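DUF6844 domain-containing protein (Francisella tularensis subsp. tularensis, PDB 4QVR) is of unknown function, made with a probable signal sequence and built in its ordered part from helices packed against two antiparallel sheets. Local coordinates at residues Ala149-Ser158 and Ser240-Leu251. Numbering follows the deposited sequence.
Sequences AQAEYISFIS and SLTTGFGNLSGL
Tyr153 reaches across to Asn247 and Leu251. Its CG lies anti to the backbone N (chi1 167°), which sends the ring across the other segment, to Gly244 and Asn247. Tyr153 CB meets Leu251 CD2 at 3.8 Å. CG and CD1 lie under Leu251 CD1, which sits over one face of the ring. On its own helix, Ile157 CG1 also packs on a ring face, offset toward the rim. CE2 touches Asn247 CB, which lies at the ring edge and in its plane. At the tip, Asn247 ND2 donates a hydrogen bond to Tyr153 OH (3.0 Å). The bond is somewhat bent, with an N-H...O angle of 147°, and the hydroxyl lies slightly out of the amide plane. Asn247 OD1 is held by Lys278, so both ends of the amide are engaged.

One residue on, Ile154 faces Gly244. With no side chain on the glycine, the two CA atoms come within 4.7 Å. The Ile154 side chain lies against the Gly244 backbone, with CG1 3.6 Å from Gly244 O. Its CG2 touches Leu241 CD2. Its CD1 reaches the Phe245 ring, 3.6 Å from CD1 of that ring, and also Leu248. At the far end Ser158 and Ser240 meet closely, CB to CB at 4.0 Å.

The two helix segments run roughly antiparallel, at 142°, with axes 8.4 Å apart. They belong to helices 134-159 and 224-246. Helix 402-415 packs on Gln150 and Ile154, and helix 374-385 on Leu241 and Phe245. Leu251 opens strand 251-261 and touches Val271 of the neighbouring strand 264-273, so the contact joins the helix pair to the edge of the three-stranded antiparallel sheet.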
ATOM      1  N   ALA A 149       2.752  -5.403  -2.713  1.00 34.86           N
ATOM      2  CA  ALA A 149       2.392  -5.932  -1.407  1.00 37.66           C
ATOM      3  C   ALA A 149       0.913  -6.248  -1.391  1.00 37.42           C
ATOM      4  O   ALA A 149       0.515  -7.292  -0.893  1.00 36.00           O
ATOM      5  CB  ALA A 149       2.744  -4.939  -0.298  1.00 34.82           C
ATOM      6  N   GLN A 150       0.093  -5.357  -1.943  1.00 35.07           N
ATOM      7  CA  GLN A 150      -1.355  -5.618  -1.969  1.00 34.86           C
ATOM      8  C   GLN A 150      -1.699  -6.853  -2.761  1.00 35.85           C
ATOM      9  O   GLN A 150      -2.555  -7.662  -2.358  1.00 35.04           O
ATOM     10  CB  GLN A 150      -2.111  -4.453  -2.565  1.00 35.57           C
ATOM     11  CG  GLN A 150      -2.142  -3.261  -1.637  1.00 39.30           C
ATOM     12  CD  GLN A 150      -2.789  -2.021  -2.245  1.00 41.44           C
ATOM     13  OE1 GLN A 150      -3.023  -1.928  -3.440  1.00 44.24           O
ATOM     14  NE2 GLN A 150      -3.031  -1.046  -1.405  1.00 47.01           N
ATOM     15  N   ALA A 151      -1.004  -7.035  -3.860  1.00 34.47           N
ATOM     16  CA  ALA A 151      -1.294  -8.147  -4.753  1.00 34.86           C
ATOM     17  C   ALA A 151      -0.872  -9.471  -4.137  1.00 37.40           C
ATOM     18  O   ALA A 151      -1.561 -10.495  -4.302  1.00 38.77           O
ATOM     19  CB  ALA A 151      -0.623  -7.911  -6.108  1.00 34.88           C
ATOM     20  N   GLU A 152       0.234  -9.458  -3.397  1.00 37.68           N
ATOM     21  CA  GLU A 152       0.716 -10.668  -2.725  1.00 38.37           C
ATOM     22  C   GLU A 152      -0.196 -11.098  -1.586  1.00 36.98           C
ATOM     23  O   GLU A 152      -0.399 -12.299  -1.368  1.00 37.07           O
ATOM     24  CB  GLU A 152       2.167 -10.497  -2.281  1.00 40.21           C
ATOM     25  CG  GLU A 152       3.072 -10.426  -3.512  1.00 44.20           C
ATOM     26  CD  GLU A 152       4.544 -10.312  -3.207  1.00 52.22           C
ATOM     27  OE1 GLU A 152       4.913 -10.044  -2.043  1.00 57.65           O
ATOM     28  OE2 GLU A 152       5.340 -10.475  -4.163  1.00 61.12           O
ATOM     29  N   TYR A 153      -0.751 -10.126  -0.875  1.00 37.65           N
ATOM     30  CA  TYR A 153      -1.731 -10.392   0.171  1.00 39.10           C
ATOM     31  C   TYR A 153      -2.967 -11.058  -0.454  1.00 39.76           C
ATOM     32  O   TYR A 153      -3.418 -12.070   0.023  1.00 41.98           O
ATOM     33  CB  TYR A 153      -2.132  -9.114   0.918  1.00 38.26           C
ATOM     34  CG  TYR A 153      -3.349  -9.319   1.778  1.00 40.06           C
ATOM     35  CD1 TYR A 153      -3.275 -10.010   2.976  1.00 42.11           C
ATOM     36  CD2 TYR A 153      -4.578  -8.823   1.401  1.00 41.91           C
ATOM     37  CE1 TYR A 153      -4.409 -10.227   3.764  1.00 41.07           C
ATOM     38  CE2 TYR A 153      -5.704  -9.036   2.178  1.00 42.86           C
ATOM     39  CZ  TYR A 153      -5.618  -9.745   3.348  1.00 42.35           C
ATOM     40  OH  TYR A 153      -6.761  -9.948   4.107  1.00 42.08           O
ATOM     41  N   ILE A 154      -3.488 -10.506  -1.544  1.00 39.91           N
ATOM     42  CA  ILE A 154      -4.651 -11.096  -2.204  1.00 41.09           C
ATOM     43  C   ILE A 154      -4.377 -12.518  -2.675  1.00 42.40           C
ATOM     44  O   ILE A 154      -5.191 -13.426  -2.476  1.00 43.44           O
ATOM     45  CB  ILE A 154      -5.132 -10.204  -3.364  1.00 43.09           C
ATOM     46  CG1 ILE A 154      -5.691  -8.899  -2.776  1.00 43.24           C
ATOM     47  CG2 ILE A 154      -6.218 -10.910  -4.177  1.00 43.74           C
ATOM     48  CD1 ILE A 154      -5.965  -7.830  -3.808  1.00 48.82           C
ATOM     49  N   SER A 155      -3.212 -12.712  -3.262  1.00 42.88           N
ATOM     50  CA  SER A 155      -2.787 -14.012  -3.753  1.00 46.48           C
ATOM     51  C   SER A 155      -2.728 -15.027  -2.605  1.00 48.43           C
ATOM     52  O   SER A 155      -3.127 -16.169  -2.740  1.00 53.69           O
ATOM     53  CB  SER A 155      -1.406 -13.865  -4.405  1.00 47.04           C
ATOM     54  OG  SER A 155      -0.972 -15.075  -4.992  1.00 50.39           O
ATOM     55  N   PHE A 156      -2.226 -14.577  -1.471  1.00 49.27           N
ATOM     56  CA  PHE A 156      -2.121 -15.389  -0.276  1.00 50.66           C
ATOM     57  C   PHE A 156      -3.531 -15.730   0.225  1.00 51.18           C
ATOM     58  O   PHE A 156      -3.815 -16.863   0.567  1.00 55.62           O
ATOM     59  CB  PHE A 156      -1.324 -14.617   0.770  1.00 50.67           C
ATOM     60  CG  PHE A 156      -1.103 -15.375   2.016  1.00 56.24           C
ATOM     61  CD1 PHE A 156      -2.111 -15.466   2.968  1.00 57.67           C
ATOM     62  CD2 PHE A 156       0.117 -15.997   2.251  1.00 58.54           C
ATOM     63  CE1 PHE A 156      -1.921 -16.188   4.130  1.00 62.92           C
ATOM     64  CE2 PHE A 156       0.317 -16.721   3.416  1.00 67.36           C
ATOM     65  CZ  PHE A 156      -0.705 -16.820   4.356  1.00 64.28           C
ATOM     66  N   ILE A 157      -4.418 -14.747   0.269  1.00 52.10           N
ATOM     67  CA  ILE A 157      -5.795 -15.013   0.644  1.00 56.09           C
ATOM     68  C   ILE A 157      -6.458 -16.028  -0.306  1.00 57.40           C
ATOM     69  O   ILE A 157      -7.156 -16.938   0.152  1.00 59.81           O
ATOM     70  CB  ILE A 157      -6.631 -13.718   0.683  1.00 57.73           C
ATOM     71  CG1 ILE A 157      -6.206 -12.872   1.867  1.00 59.20           C
ATOM     72  CG2 ILE A 157      -8.118 -14.026   0.801  1.00 64.57           C
ATOM     73  CD1 ILE A 157      -6.314 -13.608   3.193  1.00 58.10           C
ATOM     74  N   SER A 158      -6.228 -15.895  -1.611  1.00 58.19           N
ATOM     75  CA  SER A 158      -6.861 -16.804  -2.591  1.00 66.07           C
ATOM     76  C   SER A 158      -6.469 -18.270  -2.425  1.00 71.13           C
ATOM     77  O   SER A 158      -7.240 -19.162  -2.760  1.00 81.10           O
ATOM     78  CB  SER A 158      -6.560 -16.379  -4.029  1.00 67.57           C
ATOM     79  OG  SER A 158      -5.189 -16.590  -4.346  1.00 72.17           O
ATOM     80  N   SER A 240     -12.828 -16.376  -3.405  1.00 60.35           N
ATOM     81  CA  SER A 240     -11.502 -16.067  -2.860  1.00 60.02           C
ATOM     82  C   SER A 240     -11.021 -14.657  -3.132  1.00 58.51           C
ATOM     83  O   SER A 240     -10.563 -13.968  -2.232  1.00 60.49           O
ATOM     84  CB  SER A 240     -10.459 -17.001  -3.461  1.00 59.26           C
ATOM     85  OG  SER A 240     -10.529 -18.260  -2.860  1.00 62.84           O
ATOM     86  N   LEU A 241     -11.097 -14.259  -4.397  1.00 57.45           N
ATOM     87  CA  LEU A 241     -10.642 -12.954  -4.834  1.00 54.44           C
ATOM     88  C   LEU A 241     -11.469 -11.820  -4.288  1.00 54.21           C
ATOM     89  O   LEU A 241     -10.926 -10.766  -3.950  1.00 52.49           O
ATOM     90  CB  LEU A 241     -10.631 -12.894  -6.353  1.00 56.38           C
ATOM     91  CG  LEU A 241      -9.537 -13.761  -6.987  1.00 58.66           C
ATOM     92  CD1 LEU A 241      -9.682 -13.840  -8.508  1.00 59.22           C
ATOM     93  CD2 LEU A 241      -8.181 -13.205  -6.579  1.00 53.92           C
ATOM     94  N   THR A 242     -12.781 -12.023  -4.233  1.00 54.78           N
ATOM     95  CA  THR A 242     -13.688 -11.021  -3.691  1.00 54.44           C
ATOM     96  C   THR A 242     -13.366 -10.783  -2.222  1.00 53.05           C
ATOM     97  O   THR A 242     -13.445  -9.682  -1.747  1.00 54.57           O
ATOM     98  CB  THR A 242     -15.162 -11.456  -3.827  1.00 56.06           C
ATOM     99  OG1 THR A 242     -15.500 -11.525  -5.213  1.00 61.57           O
ATOM    100  CG2 THR A 242     -16.088 -10.444  -3.194  1.00 58.94           C
ATOM    101  N   THR A 243     -13.007 -11.831  -1.503  1.00 52.91           N
ATOM    102  CA  THR A 243     -12.691 -11.691  -0.110  1.00 54.13           C
ATOM    103  C   THR A 243     -11.388 -10.900   0.006  1.00 52.52           C
ATOM    104  O   THR A 243     -11.305  -9.961   0.787  1.00 49.77           O
ATOM    105  CB  THR A 243     -12.616 -13.062   0.562  1.00 58.25           C
ATOM    106  OG1 THR A 243     -13.919 -13.658   0.527  1.00 62.19           O
ATOM    107  CG2 THR A 243     -12.161 -12.931   2.019  1.00 59.94           C
ATOM    108  N   GLY A 244     -10.400 -11.270  -0.824  1.00 49.03           N
ATOM    109  CA  GLY A 244      -9.132 -10.595  -0.887  1.00 45.35           C
ATOM    110  C   GLY A 244      -9.190  -9.113  -1.233  1.00 47.26           C
ATOM    111  O   GLY A 244      -8.526  -8.306  -0.576  1.00 48.47           O
ATOM    112  N   PHE A 245      -9.941  -8.738  -2.271  1.00 47.74           N
ATOM    113  CA  PHE A 245     -10.078  -7.317  -2.620  1.00 48.68           C
ATOM    114  C   PHE A 245     -10.840  -6.563  -1.537  1.00 50.51           C
ATOM    115  O   PHE A 245     -10.503  -5.417  -1.234  1.00 51.58           O
ATOM    116  CB  PHE A 245     -10.783  -7.116  -3.955  1.00 49.98           C
ATOM    117  CG  PHE A 245      -9.953  -7.490  -5.136  1.00 49.50           C
ATOM    118  CD1 PHE A 245      -8.900  -6.696  -5.524  1.00 51.90           C
ATOM    119  CD2 PHE A 245     -10.238  -8.612  -5.880  1.00 51.74           C
ATOM    120  CE1 PHE A 245      -8.134  -7.021  -6.622  1.00 50.36           C
ATOM    121  CE2 PHE A 245      -9.473  -8.936  -6.981  1.00 51.53           C
ATOM    122  CZ  PHE A 245      -8.417  -8.146  -7.345  1.00 50.82           C
ATOM    123  N   GLY A 246     -11.863  -7.195  -0.954  1.00 48.34           N
ATOM    124  CA  GLY A 246     -12.639  -6.556   0.112  1.00 49.15           C
ATOM    125  C   GLY A 246     -11.796  -6.242   1.364  1.00 49.96           C
ATOM    126  O   GLY A 246     -12.022  -5.250   2.045  1.00 54.68           O
ATOM    127  N   ASN A 247     -10.814  -7.083   1.657  1.00 48.38           N
ATOM    128  CA  ASN A 247      -9.953  -6.891   2.820  1.00 46.81           C
ATOM    129  C   ASN A 247      -8.848  -5.861   2.659  1.00 46.37           C
ATOM    130  O   ASN A 247      -8.145  -5.577   3.625  1.00 51.87           O
ATOM    131  CB  ASN A 247      -9.279  -8.209   3.175  1.00 49.33           C
ATOM    132  CG  ASN A 247     -10.253  -9.261   3.629  1.00 50.21           C
ATOM    133  OD1 ASN A 247     -11.432  -9.001   3.758  1.00 56.59           O
ATOM    134  ND2 ASN A 247      -9.753 -10.462   3.879  1.00 52.13           N
ATOM    135  N   LEU A 248      -8.640  -5.325   1.456  1.00 46.74           N
ATOM    136  CA  LEU A 248      -7.568  -4.353   1.260  1.00 46.43           C
ATOM    137  C   LEU A 248      -7.645  -3.198   2.190  1.00 45.87           C
ATOM    138  O   LEU A 248      -6.636  -2.642   2.563  1.00 54.65           O
ATOM    139  CB  LEU A 248      -7.522  -3.806  -0.172  1.00 47.54           C
ATOM    140  CG  LEU A 248      -6.905  -4.717  -1.208  1.00 45.75           C
ATOM    141  CD1 LEU A 248      -6.851  -3.998  -2.547  1.00 46.76           C
ATOM    142  CD2 LEU A 248      -5.530  -5.165  -0.757  1.00 44.29           C
ATOM    143  N   SER A 249      -8.849  -2.819   2.548  1.00 47.48           N
ATOM    144  CA  SER A 249      -9.063  -1.715   3.451  1.00 46.21           C
ATOM    145  C   SER A 249      -8.465  -1.998   4.826  1.00 46.91           C
ATOM    146  O   SER A 249      -8.318  -1.070   5.618  1.00 50.49           O
ATOM    147  CB  SER A 249     -10.561  -1.413   3.533  1.00 48.26           C
ATOM    148  OG  SER A 249     -11.277  -2.613   3.778  1.00 53.87           O
ATOM    149  N   GLY A 250      -8.112  -3.255   5.110  1.00 41.82           N
ATOM    150  CA  GLY A 250      -7.469  -3.631   6.390  1.00 42.32           C
ATOM    151  C   GLY A 250      -5.962  -3.833   6.231  1.00 39.64           C
ATOM    152  O   GLY A 250      -5.238  -3.993   7.205  1.00 38.33           O
ATOM    153  N   LEU A 251      -5.482  -3.826   4.998  1.00 38.95           N
ATOM    154  CA  LEU A 251      -4.037  -4.005   4.744  1.00 41.02           C
ATOM    155  C   LEU A 251      -3.399  -2.614   4.821  1.00 40.87           C
ATOM    156  O   LEU A 251      -3.619  -1.771   3.980  1.00 40.48           O
ATOM    157  CB  LEU A 251      -3.792  -4.647   3.388  1.00 38.79           C
ATOM    158  CG  LEU A 251      -2.339  -5.068   3.170  1.00 39.91           C
ATOM    159  CD1 LEU A 251      -1.992  -6.262   4.047  1.00 38.66           C
ATOM    160  CD2 LEU A 251      -2.119  -5.441   1.733  1.00 39.93           C
TER